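PspGI restriction endonuclease (Pyrococcus sp. GI-H, PDB 3BM3) probably cleaves DNA at a specific recognition sequence as a type II restriction endonuclease, and is seen here bound to its substrate DNA. Local coordinates at residues Leu31-Asp34 / Glu35-Arg39; Ser247-Phe250 / Asp251-Gln255. The protein carries 2 engineered substitutions. One frame throughout, in Å; residues are numbered along the deposited sequence. Where two conformers were deposited one is given.

Contact 1. Residues Leu31-Asp34 / Glu35-Arg39; sequences LNVD and ELLDR
The side-chain amide of Asn32 lies flat under Glu35. CB and CG of Glu35 cover one face of it, with Glu35 CB 3.5 Å from Asn32 CG. The glutamate bends at its second torsion and its carboxylate leads away; its plane stands 69° from that of the amide. Glu35 N comes from the same side: it donates to Asn32 OD1 at 3.2 Å from above the amide plane, not on a lone pair. Asn32 CG is anti to its own backbone N (chi1 -159°), which turns the amide toward this first turn. The Asn32 carbonyl serves the same turn. Asn32 O accepts from Leu36 N at 3.2 Å, in the carbonyl plane, and only weakly from Glu35 N. One step on, Leu37 N binds Val33 O at 2.8 Å. On the buried side Val33 CG1 meets Leu37 CD1 at 3.7 Å. Val33 also rests on Ile28, and Leu37 on Ile55 and Leu111, while Leu36 reaches Met58. Asn32 has positive phi (42°) and ends helix 20-31 in a Schellman motif. It is also the N-cap of helix 33-38, so one residue stops one helix and starts the next.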
# COMPACT_ATOMS: atom_id res chain seq x y z
N LEU C 31 -25.55 -4.39 -18.91
CA LEU C 31 -26.34 -3.63 -17.95
C LEU C 31 -27.10 -2.46 -18.57
O LEU C 31 -27.82 -1.75 -17.87
CB LEU C 31 -25.43 -3.07 -16.85
CG LEU C 31 -24.79 -4.10 -15.92
CD1 LEU C 31 -23.84 -3.38 -14.96
CD2 LEU C 31 -25.85 -4.93 -15.17
N ASN C 32 -26.91 -2.23 -19.86
CA ASN C 32 -27.34 -0.99 -20.50
C ASN C 32 -27.02 0.23 -19.63
O ASN C 32 -27.88 1.06 -19.31
CB ASN C 32 -28.81 -1.02 -20.92
CG ASN C 32 -29.12 0.02 -22.02
OD1 ASN C 32 -28.28 0.89 -22.32
ND2 ASN C 32 -30.32 -0.07 -22.61
N VAL C 33 -25.76 0.32 -19.27
CA VAL C 33 -25.27 1.44 -18.48
C VAL C 33 -25.45 2.78 -19.19
O VAL C 33 -25.64 3.80 -18.54
CB VAL C 33 -23.79 1.22 -18.09
CG1 VAL C 33 -23.12 2.53 -17.67
CG2 VAL C 33 -23.72 0.17 -16.99
N ASP C 34 -25.39 2.79 -20.51
CA ASP C 34 -25.55 4.04 -21.22
C ASP C 34 -26.96 4.58 -20.99
O ASP C 34 -27.13 5.78 -20.88
CB ASP C 34 -25.20 3.91 -22.68
CG ASP C 34 -23.72 3.64 -22.89
OD1 ASP C 34 -22.90 3.83 -21.94
OD2 ASP C 34 -23.37 3.21 -24.01
N GLU C 35 -27.93 3.70 -20.84
CA GLU C 35 -29.29 4.14 -20.53
C GLU C 35 -29.42 4.55 -19.06
O GLU C 35 -30.16 5.49 -18.75
CB GLU C 35 -30.33 3.10 -20.94
CG GLU C 35 -30.86 2.21 -19.82
CD GLU C 35 -32.02 2.85 -19.06
OE1 GLU C 35 -32.95 3.39 -19.72
OE2 GLU C 35 -32.00 2.81 -17.81
N LEU C 36 -28.73 3.87 -18.16
CA LEU C 36 -28.65 4.31 -16.75
C LEU C 36 -28.03 5.70 -16.63
O LEU C 36 -28.53 6.56 -15.91
CB LEU C 36 -27.82 3.34 -15.91
CG LEU C 36 -28.39 1.95 -15.66
CD1 LEU C 36 -27.31 1.12 -15.02
CD2 LEU C 36 -29.64 2.03 -14.79
N LEU C 37 -26.91 5.92 -17.33
CA LEU C 37 -26.25 7.22 -17.28
C LEU C 37 -27.17 8.33 -17.80
O LEU C 37 -27.17 9.43 -17.28
CB LEU C 37 -24.97 7.20 -18.07
CG LEU C 37 -23.85 6.33 -17.51
CD1 LEU C 37 -22.80 6.06 -18.58
CD2 LEU C 37 -23.24 7.04 -16.27
N ASP C 38 -27.97 8.02 -18.82
CA ASP C 38 -28.99 8.96 -19.33
C ASP C 38 -30.01 9.37 -18.27
O ASP C 38 -30.67 10.40 -18.39
CB ASP C 38 -29.80 8.33 -20.46
CG ASP C 38 -29.00 8.11 -21.71
OD1 ASP C 38 -27.92 8.72 -21.87
OD2 ASP C 38 -29.46 7.29 -22.53
N ARG C 39 -30.15 8.53 -17.24
CA ARG C 39 -31.13 8.71 -16.19
C ARG C 39 -30.46 9.10 -14.86
O ARG C 39 -31.06 8.96 -13.80
CB ARG C 39 -31.91 7.41 -16.02
CG ARG C 39 -32.74 7.04 -17.26
CD ARG C 39 -33.95 6.19 -16.91
NE ARG C 39 -34.70 6.75 -15.78
CZ ARG C 39 -35.43 7.86 -15.82
NH1 ARG C 39 -35.56 8.56 -16.94
NH2 ARG C 39 -36.05 8.28 -14.72

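Contact 2. Residues Ser247-Phe250 / Asp251-Gln255; sequences SDIF and DDIIQ
The carboxylate of Asp252 folds back over the Asp248 carbonyl. Its OD2 takes a salt bridge from Arg211 and a hydrogen bond with Tyr213, and its OD1 a salt bridge from Arg244. Asp252 CG sits anti to its carbonyl carbon (chi1 -74°), which brings it to 3.0 Å from Asp248 O. Asp248 O accepts from Asp252 N, also at 3.0 Å. With an alanine here, Arg211 and Arg244 would probably lose their shared countercharge, and the Tyr213 hydroxyl a partner. Water 1 bridges Ser247 and Asp251, donating to Ser247 O at 2.6 Å and accepting from Asp251 N at 2.8 Å. Farther along, Gln255 NE2 gives Asp251 OD1 a nearly straight bond (175°) on the syn side, somewhat out of the carboxylate plane. Ile253 N binds Ile249 O at 2.8 Å, and beside this bond Ile249 CG1 touches Ile253 CD1 at 4.0 Å. Ile249 CG2 lies over the centre of one face of the Phe250 ring, 3.4 Å above its plane. The ring also meets Phe115 and Phe108 of helix 85-115, while Ile249 and Ile253 press on strands 155-160 and 186-191, so helix 249-259 is packed between that helix and the central sheet.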
# COMPACT_ATOMS: atom_id res chain seq x y z
N SER C 247 -20.66 9.95 -5.13
CA SER C 247 -21.53 10.50 -6.14
C SER C 247 -21.38 11.98 -6.33
O SER C 247 -21.73 12.51 -7.39
CB SER C 247 -22.98 10.15 -5.80
OG SER C 247 -23.18 8.79 -6.05
N ASP C 248 -20.91 12.66 -5.28
CA ASP C 248 -20.82 14.11 -5.30
C ASP C 248 -19.63 14.61 -6.09
O ASP C 248 -19.56 15.81 -6.41
CB ASP C 248 -20.62 14.66 -3.89
CG ASP C 248 -21.80 14.47 -3.00
OD1 ASP C 248 -22.85 14.09 -3.47
OD2 ASP C 248 -21.63 14.72 -1.79
N ILE C 249 -18.68 13.73 -6.39
CA ILE C 249 -17.43 14.24 -6.92
C ILE C 249 -17.63 14.88 -8.30
O ILE C 249 -16.94 15.80 -8.66
CB ILE C 249 -16.33 13.19 -6.95
CG1 ILE C 249 -14.97 13.85 -7.15
CG2 ILE C 249 -16.64 12.09 -8.01
CD1 ILE C 249 -13.77 12.93 -6.93
N PHE C 250 -18.59 14.40 -9.05
CA PHE C 250 -18.76 14.85 -10.42
C PHE C 250 -19.24 16.28 -10.50
O PHE C 250 -18.63 17.12 -11.18
CB PHE C 250 -19.64 13.85 -11.15
CG PHE C 250 -19.04 12.49 -11.10
CD1 PHE C 250 -17.94 12.20 -11.87
CD2 PHE C 250 -19.45 11.55 -10.16
CE1 PHE C 250 -17.32 10.99 -11.77
CE2 PHE C 250 -18.84 10.34 -10.05
CZ PHE C 250 -17.77 10.05 -10.85
N ASP C 251 -20.27 16.59 -9.73
CA ASP C 251 -20.72 17.97 -9.65
C ASP C 251 -19.67 18.83 -8.95
O ASP C 251 -19.48 19.98 -9.31
CB ASP C 251 -22.06 18.03 -8.93
CG ASP C 251 -22.62 19.43 -8.90
OD1 ASP C 251 -22.74 19.98 -10.00
OD2 ASP C 251 -22.85 19.97 -7.79
N ASP C 252 -18.96 18.28 -7.97
CA ASP C 252 -17.90 19.03 -7.28
C ASP C 252 -16.84 19.46 -8.28
O ASP C 252 -16.31 20.57 -8.24
CB ASP C 252 -17.28 18.20 -6.19
CG ASP C 252 -18.15 18.05 -4.95
OD1 ASP C 252 -19.25 18.63 -4.89
OD2 ASP C 252 -17.69 17.35 -4.01
N ILE C 253 -16.50 18.56 -9.20
CA ILE C 253 -15.51 18.87 -10.21
C ILE C 253 -16.07 19.97 -11.13
O ILE C 253 -15.40 20.95 -11.44
CB ILE C 253 -15.17 17.65 -11.06
CG1 ILE C 253 -14.37 16.64 -10.24
CG2 ILE C 253 -14.34 18.07 -12.27
CD1 ILE C 253 -14.39 15.23 -10.88
N ILE C 254 -17.31 19.77 -11.55
CA ILE C 254 -17.99 20.77 -12.41
C ILE C 254 -17.95 22.14 -11.74
O ILE C 254 -17.63 23.15 -12.37
CB ILE C 254 -19.45 20.35 -12.70
CG1 ILE C 254 -19.45 19.21 -13.74
CG2 ILE C 254 -20.24 21.54 -13.25
CD1 ILE C 254 -20.74 18.43 -13.81
N GLN C 255 -18.29 22.20 -10.46
CA GLN C 255 -18.34 23.48 -9.75
C GLN C 255 -16.95 24.08 -9.57
O GLN C 255 -16.75 25.29 -9.65
CB GLN C 255 -19.00 23.33 -8.40
CG GLN C 255 -20.44 22.82 -8.47
CD GLN C 255 -21.35 23.74 -9.25
OE1 GLN C 255 -21.21 24.95 -9.18
NE2 GLN C 255 -22.31 23.17 -9.97
O HOH W 1 -22.13 14.84 -8.52

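Both contacts are local turns of helix, and neither closes a long loop. They come in series along the chain and neither nest nor cross. Contact 1 comes first, near the N terminus, where helix 20-31 gives way to helix 33-38. The chain then forms the long helices 52-80 and 85-115 and the mixed sheet. Contact 2 follows the sheet's last strand, 243-245, and leads into helix 249-259. The contact centres are 19 Å apart, and their nearest atoms about 8 Å, without touching. The long helices link them: Leu111 of helix 85-115 meets Leu37 and Phe250, and helix 52-80 touches both contacts, through Ile55, Met58 and Pro52.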